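Local coordinates for protein ATP-citrate lyase beta-subunit (Chlorobium limicola, PDB 6HXJ) that probably helps to make acetyl-CoA and oxaloacetate from citrate, CoA and ATP, as one of the two subunits of ATP-citrate lyase, at residues V272-A277 against P387-V392. Sequence-based numbering, arbitrary orientation.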
ATOM      1  N   VAL A 272     -48.181 -38.313 -14.152  1.00 78.69           N
ATOM      2  CA  VAL A 272     -49.600 -38.629 -14.378  1.00 78.74           C
ATOM      3  C   VAL A 272     -49.774 -39.661 -15.511  1.00 81.43           C
ATOM      4  O   VAL A 272     -50.516 -40.632 -15.342  1.00 82.79           O
ATOM      5  CB  VAL A 272     -50.412 -37.338 -14.579  1.00 80.93           C
ATOM      6  CG1 VAL A 272     -51.808 -37.622 -15.088  1.00 82.00           C
ATOM      7  CG2 VAL A 272     -50.488 -36.562 -13.269  1.00 80.71           C
ATOM      8  N   PHE A 273     -49.022 -39.501 -16.613  1.00 75.46           N
ATOM      9  CA  PHE A 273     -49.060 -40.468 -17.706  1.00 76.25           C
ATOM     10  C   PHE A 273     -48.510 -41.843 -17.305  1.00 82.23           C
ATOM     11  O   PHE A 273     -49.065 -42.848 -17.755  1.00 84.31           O
ATOM     12  CB  PHE A 273     -48.400 -39.940 -18.968  1.00 76.80           C
ATOM     13  CG  PHE A 273     -49.326 -39.020 -19.744  1.00 78.61           C
ATOM     14  CD1 PHE A 273     -50.468 -39.520 -20.379  1.00 81.78           C
ATOM     15  CD2 PHE A 273     -49.068 -37.642 -19.821  1.00 77.81           C
ATOM     16  CE1 PHE A 273     -51.332 -38.667 -21.073  1.00 83.32           C
ATOM     17  CE2 PHE A 273     -49.928 -36.793 -20.521  1.00 81.15           C
ATOM     18  CZ  PHE A 273     -51.053 -37.313 -21.149  1.00 81.81           C
ATOM     19  N   TYR A 274     -47.492 -41.902 -16.401  1.00 77.46           N
ATOM     20  CA  TYR A 274     -46.943 -43.167 -15.899  1.00 77.18           C
ATOM     21  C   TYR A 274     -47.924 -43.898 -14.988  1.00 84.06           C
ATOM     22  O   TYR A 274     -48.019 -45.131 -15.074  1.00 84.27           O
ATOM     23  CB  TYR A 274     -45.616 -42.950 -15.186  1.00 75.72           C
ATOM     24  CG  TYR A 274     -44.432 -42.945 -16.120  1.00 74.69           C
ATOM     25  CD1 TYR A 274     -43.946 -44.131 -16.672  1.00 76.73           C
ATOM     26  CD2 TYR A 274     -43.771 -41.759 -16.430  1.00 72.86           C
ATOM     27  CE1 TYR A 274     -42.831 -44.134 -17.512  1.00 74.46           C
ATOM     28  CE2 TYR A 274     -42.648 -41.751 -17.253  1.00 73.02           C
ATOM     29  CZ  TYR A 274     -42.182 -42.943 -17.794  1.00 82.03           C
ATOM     30  OH  TYR A 274     -41.080 -42.939 -18.625  1.00 85.89           O
ATOM     31  N   ALA A 275     -48.672 -43.137 -14.140  1.00 81.88           N
ATOM     32  CA  ALA A 275     -49.693 -43.678 -13.245  1.00 83.85           C
ATOM     33  C   ALA A 275     -50.850 -44.242 -14.059  1.00 93.42           C
ATOM     34  O   ALA A 275     -51.303 -45.349 -13.771  1.00 96.92           O
ATOM     35  CB  ALA A 275     -50.187 -42.598 -12.300  1.00 83.94           C
ATOM     36  N   ASP A 276     -51.302 -43.496 -15.099  1.00 91.62           N
ATOM     37  CA  ASP A 276     -52.381 -43.892 -16.014  1.00 94.48           C
ATOM     38  C   ASP A 276     -52.001 -45.201 -16.690  1.00 99.07           C
ATOM     39  O   ASP A 276     -52.842 -46.094 -16.776  1.00100.77           O
ATOM     40  CB  ASP A 276     -52.596 -42.817 -17.105  1.00 96.51           C
ATOM     41  CG  ASP A 276     -53.366 -41.556 -16.741  1.00115.56           C
ATOM     42  OD1 ASP A 276     -53.364 -41.176 -15.549  1.00115.09           O
ATOM     43  OD2 ASP A 276     -53.931 -40.910 -17.671  1.00128.34           O
ATOM     44  N   ALA A 277     -50.721 -45.305 -17.152  1.00 94.15           N
ATOM     45  CA  ALA A 277     -50.142 -46.466 -17.829  1.00 95.56           C
ATOM     46  C   ALA A 277     -50.219 -47.696 -16.940  1.00101.98           C
ATOM     47  O   ALA A 277     -50.647 -48.749 -17.414  1.00105.08           O
ATOM     48  CB  ALA A 277     -48.701 -46.185 -18.230  1.00 94.36           C
ATOM     49  N   PRO A 387     -40.267 -45.714 -26.086  1.00 98.97           N
ATOM     50  CA  PRO A 387     -41.385 -44.782 -25.823  1.00 96.35           C
ATOM     51  C   PRO A 387     -41.539 -44.648 -24.305  1.00 98.46           C
ATOM     52  O   PRO A 387     -41.305 -45.607 -23.578  1.00 97.41           O
ATOM     53  CB  PRO A 387     -42.547 -45.394 -26.615  1.00100.24           C
ATOM     54  CG  PRO A 387     -41.894 -46.180 -27.667  1.00107.11           C
ATOM     55  CD  PRO A 387     -40.692 -46.775 -27.016  1.00102.67           C
ATOM     56  N   MET A 388     -41.837 -43.420 -23.838  1.00 94.38           N
ATOM     57  CA  MET A 388     -41.921 -43.000 -22.431  1.00 92.15           C
ATOM     58  C   MET A 388     -42.530 -43.991 -21.416  1.00101.13           C
ATOM     59  O   MET A 388     -41.813 -44.458 -20.518  1.00101.29           O
ATOM     60  CB  MET A 388     -42.705 -41.689 -22.304  1.00 91.93           C
ATOM     61  CG  MET A 388     -42.378 -40.938 -21.031  1.00 92.38           C
ATOM     62  SD  MET A 388     -43.274 -39.408 -20.759  1.00 94.33           S
ATOM     63  CE  MET A 388     -44.856 -39.976 -20.228  1.00 91.43           C
ATOM     64  N   THR A 389     -43.842 -44.296 -21.557  1.00100.49           N
ATOM     65  CA  THR A 389     -44.611 -45.160 -20.657  1.00101.65           C
ATOM     66  C   THR A 389     -44.525 -46.634 -21.073  1.00109.54           C
ATOM     67  O   THR A 389     -45.248 -47.456 -20.497  1.00111.46           O
ATOM     68  CB  THR A 389     -46.067 -44.685 -20.546  1.00107.08           C
ATOM     69  OG1 THR A 389     -46.589 -44.517 -21.862  1.00110.35           O
ATOM     70  CG2 THR A 389     -46.207 -43.381 -19.764  1.00100.63           C
ATOM     71  N   ASP A 390     -43.647 -46.994 -22.040  1.00107.52           N
ATOM     72  CA  ASP A 390     -43.554 -48.395 -22.476  1.00110.85           C
ATOM     73  C   ASP A 390     -42.684 -49.240 -21.558  1.00114.56           C
ATOM     74  O   ASP A 390     -42.689 -50.461 -21.698  1.00116.79           O
ATOM     75  CB  ASP A 390     -43.162 -48.536 -23.941  1.00114.63           C
ATOM     76  CG  ASP A 390     -44.316 -48.273 -24.901  1.00123.10           C
ATOM     77  OD1 ASP A 390     -45.403 -47.826 -24.433  1.00119.88           O
ATOM     78  OD2 ASP A 390     -44.148 -48.534 -26.117  1.00134.13           O
ATOM     79  N   ILE A 391     -42.024 -48.627 -20.556  1.00108.31           N
ATOM     80  CA  ILE A 391     -41.284 -49.385 -19.538  1.00107.85           C
ATOM     81  C   ILE A 391     -42.268 -50.030 -18.562  1.00111.81           C
ATOM     82  O   ILE A 391     -41.946 -51.060 -17.979  1.00114.23           O
ATOM     83  CB  ILE A 391     -40.165 -48.588 -18.819  1.00108.03           C
ATOM     84  CG1 ILE A 391     -40.667 -47.232 -18.254  1.00104.99           C
ATOM     85  CG2 ILE A 391     -38.954 -48.426 -19.739  1.00109.41           C
ATOM     86  CD1 ILE A 391     -39.751 -46.582 -17.197  1.00110.74           C
ATOM     87  N   VAL A 392     -43.487 -49.456 -18.436  1.00106.15           N
ATOM     88  CA  VAL A 392     -44.578 -49.967 -17.600  1.00106.74           C
ATOM     89  C   VAL A 392     -45.023 -51.341 -18.138  1.00118.61           C
ATOM     90  O   VAL A 392     -45.328 -52.231 -17.351  1.00120.37           O
ATOM     91  CB  VAL A 392     -45.739 -48.930 -17.515  1.00107.31           C
ATOM     92  CG1 VAL A 392     -47.018 -49.534 -16.952  1.00108.39           C
ATOM     93  CG2 VAL A 392     -45.328 -47.691 -16.724  1.00103.38           C
TER
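Tyr-274 reaches from helix 268-280 to the turn that leads into helix 391-397, and its hydroxyl gives the one hydrogen bond between the two segments. OH donates to the carbonyl O of Met-388 at 2.5 Å, a weak bond; a second weak bond joins the same hydroxyl to the backbone N of Gly-320.

The tyrosine ring carries most of the remaining contact. Thr-389 lays its methyl over one face as a CH-pi contact, CG2 standing 4.1 Å from the ring centroid and 17° off the normal. With CG2 anti to its own carbonyl carbon, that methyl also comes near the backbone O of Phe-273. Val-392 meets the rim instead, its CG2 lying in the ring plane 3.8 Å from CD1 of Tyr-274, while Ile-391 brings CG1 to the edge at CE1. Met-388 makes an oblique Met-aromatic contact, SD 5.2 Å from the centroid; the chain bends at chi3 (77°), which turns CE back to within 3.8 Å of CB of Phe-273.

Both helices pack against the mixed sheet of the citrate-binding region, related to the succinyl-CoA synthetase family, and Tyr-274 touches Thr-265 and Ile-317 on its parallel strands. A bound citrate lies about 9 Å from the Met-388 side chain. An alanine in place of Tyr-274 would probably leave the Met-388 carbonyl without this donor and open a gap beneath the Thr-389 methyl.

Further along, Ala-277 packs by its methyl: CB sits 3.8 Å from CB of Thr-389 and 4.0 Å from CG1 of Val-392.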